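Local coordinates for tail fiber protein (Acinetobacter phage AM24, PDB 5W5P) that probably recognises and degrades the capsular polysaccharide of Acinetobacter baumannii as a trimeric phage tailspike, at residues L315-G320 against Y337-N342; S319-K324 against P347-L352; D534-A539 against I571-T576. One frame throughout, in Å; residues are numbered along the deposited sequence.

Contact 1: L315-G320 against Y337-N342; sequences LWESSG and YFEGNN
Leu315, Trp316 and Glu317 pair in parallel register with Tyr337, Phe338 and Glu339, their strand axes 4.8 Å apart and 7° from aligned, as in successive coils of a parallel beta-helix. The ladder runs from Trp316 N to Tyr337 O (2.8 Å), from Glu339 N to Trp316 O (3.1 Å) and from Ser318 N to Glu339 O. Beyond it the side chain of Asn341 takes over the role of backbone. Asn341 ND2 donates to Trp316 O at 3.0 Å, arriving on the face of that carbonyl opposite to Glu339 N, so two donors grip one oxygen. Asn341 OD1 accepts Ser319 N at 2.7 Å, in the plane of the amide and on a lone pair. With CG beside the backbone N (chi1 -60°), the amide reaches back to bridge both sites as the chain leaves the strand. Trp316 NE1 donates almost straight (178°) to Gly320 O, which fixes the indole's rotation, while Ser319 CB sits over one face of the ring near its rim. Trp316 CB meets Phe338 CD1 at 3.5 Å. On the other side of the sheet Leu315 CD1 touches Tyr337 CD1 at 3.5 Å, and Glu317 runs alongside Glu339. Water 1 donates to Glu317 OE2 at 2.7 Å and also bonds Tyr337 OH. Strand 288-290 flanks 315-317 as the preceding coil and 365-375 follows 337-339; Phe322 packs edge-to-face against both Trp316 and Phe338, and Leu315 and Tyr337 reach Asn281 and Val308 of the second subunit.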
loop_
_atom_site.group_PDB
_atom_site.type_symbol
_atom_site.label_atom_id
_atom_site.label_comp_id
_atom_site.label_asym_id
_atom_site.label_seq_id
_atom_site.Cartn_x
_atom_site.Cartn_y
_atom_site.Cartn_z
ATOM N N LEU A 315 -9.143 -3.163 -9.974
ATOM C CA LEU A 315 -9.449 -4.047 -11.091
ATOM C C LEU A 315 -9.782 -3.180 -12.298
ATOM O O LEU A 315 -10.556 -2.225 -12.181
ATOM C CB LEU A 315 -10.610 -4.979 -10.753
ATOM C CG LEU A 315 -11.397 -5.666 -11.871
ATOM C CD1 LEU A 315 -10.637 -6.840 -12.432
ATOM C CD2 LEU A 315 -12.743 -6.129 -11.332
ATOM N N TRP A 316 -9.177 -3.497 -13.446
ATOM C CA TRP A 316 -9.354 -2.721 -14.680
ATOM C C TRP A 316 -9.368 -3.708 -15.849
ATOM O O TRP A 316 -8.317 -4.038 -16.409
ATOM C CB TRP A 316 -8.255 -1.678 -14.834
ATOM C CG TRP A 316 -8.553 -0.613 -15.839
ATOM C CD1 TRP A 316 -8.011 -0.486 -17.090
ATOM C CD2 TRP A 316 -9.453 0.490 -15.679
ATOM N NE1 TRP A 316 -8.525 0.622 -17.718
ATOM C CE2 TRP A 316 -9.407 1.243 -16.870
ATOM C CE3 TRP A 316 -10.293 0.914 -14.645
ATOM C CZ2 TRP A 316 -10.174 2.394 -17.056
ATOM C CZ3 TRP A 316 -11.055 2.056 -14.829
ATOM C CH2 TRP A 316 -10.992 2.782 -16.025
ATOM N N GLU A 317 -10.564 -4.164 -16.217
ATOM C CA GLU A 317 -10.741 -5.209 -17.216
ATOM C C GLU A 317 -11.646 -4.716 -18.337
ATOM O O GLU A 317 -12.624 -4.002 -18.087
ATOM C CB GLU A 317 -11.334 -6.470 -16.576
ATOM C CG GLU A 317 -11.155 -7.741 -17.386
ATOM C CD GLU A 317 -11.446 -8.984 -16.568
ATOM O OE1 GLU A 317 -11.829 -8.838 -15.388
ATOM O OE2 GLU A 317 -11.290 -10.105 -17.101
ATOM N N SER A 318 -11.311 -5.106 -19.571
ATOM C CA SER A 318 -12.105 -4.762 -20.754
ATOM C C SER A 318 -12.381 -3.265 -20.813
ATOM O O SER A 318 -13.462 -2.823 -21.203
ATOM C CB SER A 318 -13.413 -5.556 -20.790
ATOM O OG SER A 318 -13.163 -6.943 -20.653
ATOM N N SER A 319 -11.388 -2.479 -20.430
ATOM C CA SER A 319 -11.570 -1.055 -20.205
ATOM C C SER A 319 -10.657 -0.248 -21.130
ATOM O O SER A 319 -10.000 -0.788 -22.026
ATOM C CB SER A 319 -11.315 -0.733 -18.733
ATOM O OG SER A 319 -12.396 -1.161 -17.923
ATOM N N GLY A 320 -10.621 1.057 -20.904
ATOM C CA GLY A 320 -9.831 1.974 -21.703
ATOM C C GLY A 320 -8.542 2.382 -21.022
ATOM O O GLY A 320 -7.876 1.570 -20.372
ATOM N N TYR A 337 -4.595 -4.579 -11.214
ATOM C CA TYR A 337 -4.925 -5.750 -12.018
ATOM C C TYR A 337 -5.506 -5.248 -13.334
ATOM O O TYR A 337 -6.646 -4.768 -13.375
ATOM C CB TYR A 337 -5.907 -6.653 -11.265
ATOM C CG TYR A 337 -6.375 -7.903 -11.991
ATOM C CD1 TYR A 337 -7.343 -7.832 -12.987
ATOM C CD2 TYR A 337 -5.889 -9.159 -11.642
ATOM C CE1 TYR A 337 -7.785 -8.963 -13.636
ATOM C CE2 TYR A 337 -6.331 -10.301 -12.287
ATOM C CZ TYR A 337 -7.281 -10.197 -13.282
ATOM O OH TYR A 337 -7.730 -11.326 -13.930
ATOM N N PHE A 338 -4.716 -5.340 -14.400
ATOM C CA PHE A 338 -5.153 -4.997 -15.743
ATOM C C PHE A 338 -5.297 -6.267 -16.570
ATOM O O PHE A 338 -4.421 -7.139 -16.537
ATOM C CB PHE A 338 -4.165 -4.048 -16.417
ATOM C CG PHE A 338 -3.928 -2.777 -15.663
ATOM C CD1 PHE A 338 -4.832 -1.729 -15.747
ATOM C CD2 PHE A 338 -2.792 -2.618 -14.882
ATOM C CE1 PHE A 338 -4.613 -0.546 -15.058
ATOM C CE2 PHE A 338 -2.564 -1.439 -14.193
ATOM C CZ PHE A 338 -3.475 -0.401 -14.278
ATOM N N GLU A 339 -6.402 -6.368 -17.310
ATOM C CA GLU A 339 -6.680 -7.562 -18.105
ATOM C C GLU A 339 -7.503 -7.189 -19.329
ATOM O O GLU A 339 -8.634 -6.714 -19.192
ATOM C CB GLU A 339 -7.417 -8.613 -17.272
ATOM C CG GLU A 339 -7.699 -9.908 -18.018
ATOM C CD GLU A 339 -6.434 -10.563 -18.544
ATOM O OE1 GLU A 339 -5.431 -10.610 -17.801
ATOM O OE2 GLU A 339 -6.442 -11.037 -19.700
ATOM N N GLY A 340 -6.935 -7.414 -20.516
ATOM C CA GLY A 340 -7.646 -7.295 -21.777
ATOM C C GLY A 340 -8.370 -5.987 -22.015
ATOM O O GLY A 340 -9.581 -5.983 -22.249
ATOM N N ASN A 341 -7.642 -4.874 -21.975
ATOM C CA ASN A 341 -8.223 -3.547 -22.130
ATOM C C ASN A 341 -7.992 -3.051 -23.554
ATOM O O ASN A 341 -6.842 -2.917 -23.983
ATOM C CB ASN A 341 -7.621 -2.583 -21.108
ATOM C CG ASN A 341 -7.875 -3.025 -19.678
ATOM O OD1 ASN A 341 -9.003 -2.951 -19.191
ATOM N ND2 ASN A 341 -6.827 -3.490 -18.998
ATOM N N ASN A 342 -9.081 -2.776 -24.277
ATOM C CA ASN A 342 -8.994 -2.338 -25.668
ATOM C C ASN A 342 -10.203 -1.507 -26.091
ATOM O O ASN A 342 -10.884 -1.845 -27.065
ATOM C CB ASN A 342 -8.846 -3.544 -26.599
ATOM C CG ASN A 342 -8.537 -3.141 -28.044
ATOM O OD1 ASN A 342 -7.945 -2.089 -28.293
ATOM N ND2 ASN A 342 -8.949 -3.976 -28.997
HETATM O O HOH W 1 -10.676 -11.408 -14.837
#

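Contact 2: S319-K324 against P347-L352; sequences SGVFAK and PTLKCL
A corner of the parallel beta-helix is built here: the chain turns at Phe322 from one face of the coil to the next, and the turn is tied to Leu352 in the following coil. Leu352 O is the link. Phe322 N donates to Leu352 O at 2.8 Å from within the carbonyl plane, though the N-H is bent to 130°, and Ala323 N adds a weak bond to the same oxygen at 3.3 Å. Two successive amides thus converge on one carbonyl just where the chain changes direction. Both methyls of Val321 face backbone carbonyls of 347-352. Val321 CG1 lies 3.6 Å from Leu352 O, while Val321 CG2, set beside the backbone N by a chi1 of 168°, comes to 3.4 Å from Cys351 O. Leu352 CD2 in turn rests against Gly320 O, 3.8 Å away.

Leu349, at the end of helix 346-349, packs against Val321 and Lys324, the residues just before and two after the corner. Leu349 CD1 approaches Val321 CG2 at 4.0 Å and the aliphatic part of Lys324 at CE, 3.7 Å off; Leu349 meets each of these side chains at about a right angle. The long chain of Lys324 is therefore used twice, its methylenes against leucine and its NZ in a salt bridge with Asp299, with Glu354 a long, weak second partner. The helix ends after Leu349, Lys350 leaving it with positive phi, and Lys390 NZ bonds Leu349 O. Strand 321-328 runs between 294-298 and 353-354 in a parallel sheet, bonding Val296 and Leu298 on one side and Glu354 on the other; helix 346-349 lies alongside, with Leu346 touching both Val321 and Leu352.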
loop_
_atom_site.group_PDB
_atom_site.type_symbol
_atom_site.label_atom_id
_atom_site.label_comp_id
_atom_site.label_asym_id
_atom_site.label_seq_id
_atom_site.Cartn_x
_atom_site.Cartn_y
_atom_site.Cartn_z
ATOM N N SER A 319 -11.388 -2.479 -20.430
ATOM C CA SER A 319 -11.570 -1.055 -20.205
ATOM C C SER A 319 -10.657 -0.248 -21.130
ATOM O O SER A 319 -10.000 -0.788 -22.026
ATOM C CB SER A 319 -11.315 -0.733 -18.733
ATOM O OG SER A 319 -12.396 -1.161 -17.923
ATOM N N GLY A 320 -10.621 1.057 -20.904
ATOM C CA GLY A 320 -9.831 1.974 -21.703
ATOM C C GLY A 320 -8.542 2.382 -21.022
ATOM O O GLY A 320 -7.876 1.570 -20.372
ATOM N N VAL A 321 -8.184 3.658 -21.178
ATOM C CA VAL A 321 -6.983 4.183 -20.539
ATOM C C VAL A 321 -7.269 4.378 -19.056
ATOM O O VAL A 321 -8.192 5.110 -18.679
ATOM C CB VAL A 321 -6.536 5.493 -21.204
ATOM C CG1 VAL A 321 -5.473 6.196 -20.358
ATOM C CG2 VAL A 321 -6.009 5.220 -22.601
ATOM N N PHE A 322 -6.478 3.714 -18.205
ATOM C CA PHE A 322 -6.728 3.776 -16.770
ATOM C C PHE A 322 -6.360 5.134 -16.185
ATOM O O PHE A 322 -6.985 5.579 -15.212
ATOM C CB PHE A 322 -5.961 2.666 -16.049
ATOM C CG PHE A 322 -6.006 2.781 -14.550
ATOM C CD1 PHE A 322 -7.196 2.565 -13.862
ATOM C CD2 PHE A 322 -4.869 3.116 -13.829
ATOM C CE1 PHE A 322 -7.252 2.677 -12.483
ATOM C CE2 PHE A 322 -4.912 3.234 -12.449
ATOM C CZ PHE A 322 -6.105 3.014 -11.773
ATOM N N ALA A 323 -5.350 5.800 -16.744
ATOM C CA ALA A 323 -4.909 7.070 -16.175
ATOM C C ALA A 323 -4.141 7.842 -17.240
ATOM O O ALA A 323 -3.052 7.427 -17.651
ATOM C CB ALA A 323 -4.060 6.851 -14.936
ATOM N N LYS A 324 -4.696 8.966 -17.674
ATOM C CA LYS A 324 -4.010 9.862 -18.588
ATOM C C LYS A 324 -3.703 11.089 -17.724
ATOM O O LYS A 324 -4.549 11.960 -17.506
ATOM C CB LYS A 324 -4.855 10.195 -19.817
ATOM C CG LYS A 324 -4.356 11.384 -20.657
ATOM C CD LYS A 324 -5.201 11.720 -21.908
ATOM C CE LYS A 324 -4.317 12.197 -23.043
ATOM N NZ LYS A 324 -3.910 13.603 -22.773
ATOM N N PRO A 347 -7.046 2.530 -27.850
ATOM C CA PRO A 347 -6.584 2.273 -29.225
ATOM C C PRO A 347 -5.861 3.450 -29.866
ATOM O O PRO A 347 -5.092 3.240 -30.811
ATOM C CB PRO A 347 -7.878 1.933 -29.973
ATOM C CG PRO A 347 -8.788 1.420 -28.918
ATOM C CD PRO A 347 -8.488 2.250 -27.709
ATOM N N THR A 348 -6.067 4.675 -29.382
ATOM C CA THR A 348 -5.370 5.825 -29.950
ATOM C C THR A 348 -4.095 6.165 -29.177
ATOM O O THR A 348 -3.029 6.326 -29.778
ATOM C CB THR A 348 -6.300 7.041 -29.999
ATOM O OG1 THR A 348 -7.396 6.768 -30.880
ATOM C CG2 THR A 348 -5.549 8.261 -30.512
ATOM N N LEU A 349 -4.185 6.278 -27.849
ATOM C CA LEU A 349 -2.999 6.557 -27.047
ATOM C C LEU A 349 -2.070 5.355 -26.950
ATOM O O LEU A 349 -0.868 5.535 -26.732
ATOM C CB LEU A 349 -3.408 7.013 -25.647
ATOM C CG LEU A 349 -4.309 8.251 -25.624
ATOM C CD1 LEU A 349 -4.615 8.667 -24.196
ATOM C CD2 LEU A 349 -3.663 9.397 -26.400
ATOM N N LYS A 350 -2.605 4.143 -27.119
ATOM C CA LYS A 350 -1.828 2.901 -27.103
ATOM C C LYS A 350 -1.028 2.764 -25.809
ATOM O O LYS A 350 0.175 2.499 -25.816
ATOM C CB LYS A 350 -0.926 2.799 -28.334
ATOM C CG LYS A 350 -1.698 2.672 -29.628
ATOM C CD LYS A 350 -0.765 2.549 -30.812
ATOM C CE LYS A 350 -1.535 2.396 -32.110
ATOM N NZ LYS A 350 -2.461 1.234 -32.072
ATOM N N CYS A 351 -1.716 2.949 -24.688
ATOM C CA CYS A 351 -1.109 2.792 -23.378
ATOM C C CYS A 351 -2.213 2.649 -22.340
ATOM O O CYS A 351 -3.345 3.093 -22.551
ATOM C CB CYS A 351 -0.192 3.972 -23.036
ATOM S SG CYS A 351 -1.028 5.541 -22.722
ATOM N N LEU A 352 -1.871 2.005 -21.224
ATOM C CA LEU A 352 -2.778 1.929 -20.088
ATOM C C LEU A 352 -2.672 3.160 -19.201
ATOM O O LEU A 352 -3.673 3.587 -18.613
ATOM C CB LEU A 352 -2.482 0.675 -19.267
ATOM C CG LEU A 352 -3.240 -0.572 -19.715
ATOM C CD1 LEU A 352 -2.710 -1.791 -18.994
ATOM C CD2 LEU A 352 -4.741 -0.395 -19.468
#

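Contact 3: D534-A539 against I571-T576; sequences DVYVAA and IERVGT
Asp534 opens the segment with its CB 4.3 Å from Arg573 NH2; the carboxylate only approaches the guanidinium, Asp534 OD1 standing 4.6 Å from Arg573 NH1, a distance at which the opposite charges may still favour each other without forming a salt bridge. At Val535 the link becomes polar. Water 2 accepts from Val535 N at 2.9 Å and from Arg573 NH2 at 3.1 Å, lying in the guanidinium plane at its edge. Arg573 NH2 is modelled at 2.4 Å from Val535 O, too short to be trusted in detail. A bend at chi3 turns the guanidinium toward this backbone, and Arg573 NE is held by Tyr578 OH. The ring of Tyr536 lies obliquely to the guanidinium, the two planes 54° apart, while its hydroxyl bonds Val551 O of the third subunit. Strands 535-539 and 571-574 run almost antiparallel at 164°, yet their axes come no closer than 8.5 Å: side chains, not a backbone ladder, join two antiparallel sheets of the C-terminal domain, facing one another as in a beta-sandwich. Val537 O meets Ile571 CD1 at 3.6 Å. Ala538, next along, bonds Val520 through its backbone and packs on Gln546 of the third subunit. Ala539 points its CB at Ile571, reaching CG2 at 3.7 Å; chi1 of 63° wedges Ile571 CG1 between backbone N and carbonyl carbon and sends CD1 along toward Val537.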
loop_
_atom_site.group_PDB
_atom_site.type_symbol
_atom_site.label_atom_id
_atom_site.label_comp_id
_atom_site.label_asym_id
_atom_site.label_seq_id
_atom_site.Cartn_x
_atom_site.Cartn_y
_atom_site.Cartn_z
ATOM N N ASP A 534 38.308 -28.289 -0.945
ATOM C CA ASP A 534 39.186 -27.130 -1.032
ATOM C C ASP A 534 39.022 -26.441 -2.381
ATOM O O ASP A 534 38.893 -27.094 -3.418
ATOM C CB ASP A 534 40.649 -27.543 -0.837
ATOM C CG ASP A 534 40.897 -28.234 0.495
ATOM O OD1 ASP A 534 40.092 -28.050 1.431
ATOM O OD2 ASP A 534 41.907 -28.960 0.606
ATOM N N VAL A 535 39.019 -25.112 -2.361
ATOM C CA VAL A 535 38.997 -24.309 -3.576
ATOM C C VAL A 535 40.203 -23.379 -3.555
ATOM O O VAL A 535 40.591 -22.872 -2.497
ATOM C CB VAL A 535 37.685 -23.512 -3.722
ATOM C CG1 VAL A 535 36.541 -24.454 -4.086
ATOM C CG2 VAL A 535 37.383 -22.736 -2.448
ATOM N N TYR A 536 40.790 -23.154 -4.722
ATOM C CA TYR A 536 42.062 -22.459 -4.825
ATOM C C TYR A 536 41.882 -21.101 -5.490
ATOM O O TYR A 536 40.965 -20.897 -6.290
ATOM C CB TYR A 536 43.070 -23.314 -5.594
ATOM C CG TYR A 536 43.066 -24.756 -5.137
ATOM C CD1 TYR A 536 43.735 -25.138 -3.978
ATOM C CD2 TYR A 536 42.380 -25.734 -5.850
ATOM C CE1 TYR A 536 43.732 -26.454 -3.544
ATOM C CE2 TYR A 536 42.370 -27.054 -5.421
ATOM C CZ TYR A 536 43.049 -27.406 -4.266
ATOM O OH TYR A 536 43.050 -28.713 -3.829
ATOM N N VAL A 537 42.768 -20.171 -5.136
ATOM C CA VAL A 537 42.712 -18.793 -5.598
ATOM C C VAL A 537 44.012 -18.455 -6.313
ATOM O O VAL A 537 45.100 -18.810 -5.847
ATOM C CB VAL A 537 42.470 -17.813 -4.430
ATOM C CG1 VAL A 537 42.610 -16.368 -4.898
ATOM C CG2 VAL A 537 41.104 -18.051 -3.800
ATOM N N ALA A 538 43.893 -17.771 -7.448
ATOM C CA ALA A 538 45.015 -17.127 -8.115
ATOM C C ALA A 538 44.721 -15.637 -8.208
ATOM O O ALA A 538 43.637 -15.243 -8.650
ATOM C CB ALA A 538 45.254 -17.717 -9.505
ATOM N N ALA A 539 45.674 -14.818 -7.780
ATOM C CA ALA A 539 45.529 -13.372 -7.747
ATOM C C ALA A 539 46.522 -12.712 -8.696
ATOM O O ALA A 539 47.586 -13.255 -8.997
ATOM C CB ALA A 539 45.744 -12.833 -6.329
ATOM N N ILE A 571 50.599 -14.092 -2.795
ATOM C CA ILE A 571 49.550 -14.619 -1.929
ATOM C C ILE A 571 50.029 -15.922 -1.306
ATOM O O ILE A 571 50.878 -16.627 -1.862
ATOM C CB ILE A 571 48.200 -14.830 -2.661
ATOM C CG1 ILE A 571 48.327 -15.874 -3.774
ATOM C CG2 ILE A 571 47.666 -13.513 -3.208
ATOM C CD1 ILE A 571 47.019 -16.129 -4.502
ATOM N N GLU A 572 49.476 -16.231 -0.134
ATOM C CA GLU A 572 49.818 -17.433 0.615
ATOM C C GLU A 572 48.550 -18.018 1.216
ATOM O O GLU A 572 47.749 -17.286 1.806
ATOM C CB GLU A 572 50.839 -17.128 1.718
ATOM C CG GLU A 572 51.015 -18.254 2.720
ATOM C CD GLU A 572 51.837 -17.850 3.933
ATOM O OE1 GLU A 572 52.005 -16.634 4.168
ATOM O OE2 GLU A 572 52.316 -18.755 4.650
ATOM N N ARG A 573 48.362 -19.326 1.062
ATOM C CA ARG A 573 47.195 -20.008 1.604
ATOM C C ARG A 573 47.482 -20.441 3.038
ATOM O O ARG A 573 48.462 -21.152 3.293
ATOM C CB ARG A 573 46.811 -21.215 0.747
ATOM C CG ARG A 573 45.737 -22.090 1.387
ATOM C CD ARG A 573 45.414 -23.318 0.547
ATOM N NE ARG A 573 44.172 -23.149 -0.205
ATOM C CZ ARG A 573 42.994 -23.651 0.156
ATOM N NH1 ARG A 573 42.876 -24.369 1.264
ATOM N NH2 ARG A 573 41.930 -23.437 -0.599
ATOM N N VAL A 574 46.635 -20.006 3.968
ATOM C CA VAL A 574 46.719 -20.387 5.373
ATOM C C VAL A 574 45.366 -20.966 5.758
ATOM O O VAL A 574 44.368 -20.236 5.828
ATOM C CB VAL A 574 47.092 -19.204 6.277
ATOM C CG1 VAL A 574 47.106 -19.633 7.737
ATOM C CG2 VAL A 574 48.438 -18.635 5.874
ATOM N N GLY A 575 45.332 -22.271 6.017
ATOM C CA GLY A 575 44.082 -22.969 6.235
ATOM C C GLY A 575 43.203 -22.871 5.008
ATOM O O GLY A 575 43.532 -23.429 3.957
ATOM N N THR A 576 42.086 -22.157 5.127
ATOM C CA THR A 576 41.240 -21.839 3.990
ATOM C C THR A 576 41.405 -20.396 3.534
ATOM O O THR A 576 40.804 -20.004 2.528
ATOM C CB THR A 576 39.768 -22.109 4.327
ATOM O OG1 THR A 576 39.448 -21.520 5.594
ATOM C CG2 THR A 576 39.496 -23.608 4.381
HETATM O O HOH W 2 39.005 -23.997 0.365
#

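Contacts 1 and 2 are neighbours in one stretch of the parallel beta-helix, their centres 10 Å apart. They share Ser319 and Gly320, and Phe338 of contact 1 packs on Leu352 of contact 2. Chain order is strand 315-317, strand 321-328, strand 331-339, then helix 346-349. Strands 315-317 and 331-339 pair in one parallel sheet, 321-328 and 353-354 in another, consistent with two faces of the coil. Contact 3 opens only after both have closed, about 58 Å from contact 1 and 59 Å from contact 2 between centres, in the antiparallel C-terminal domain. Contacts 1 and 3 each lie beside another subunit, consistent with a trimer joined along both domains.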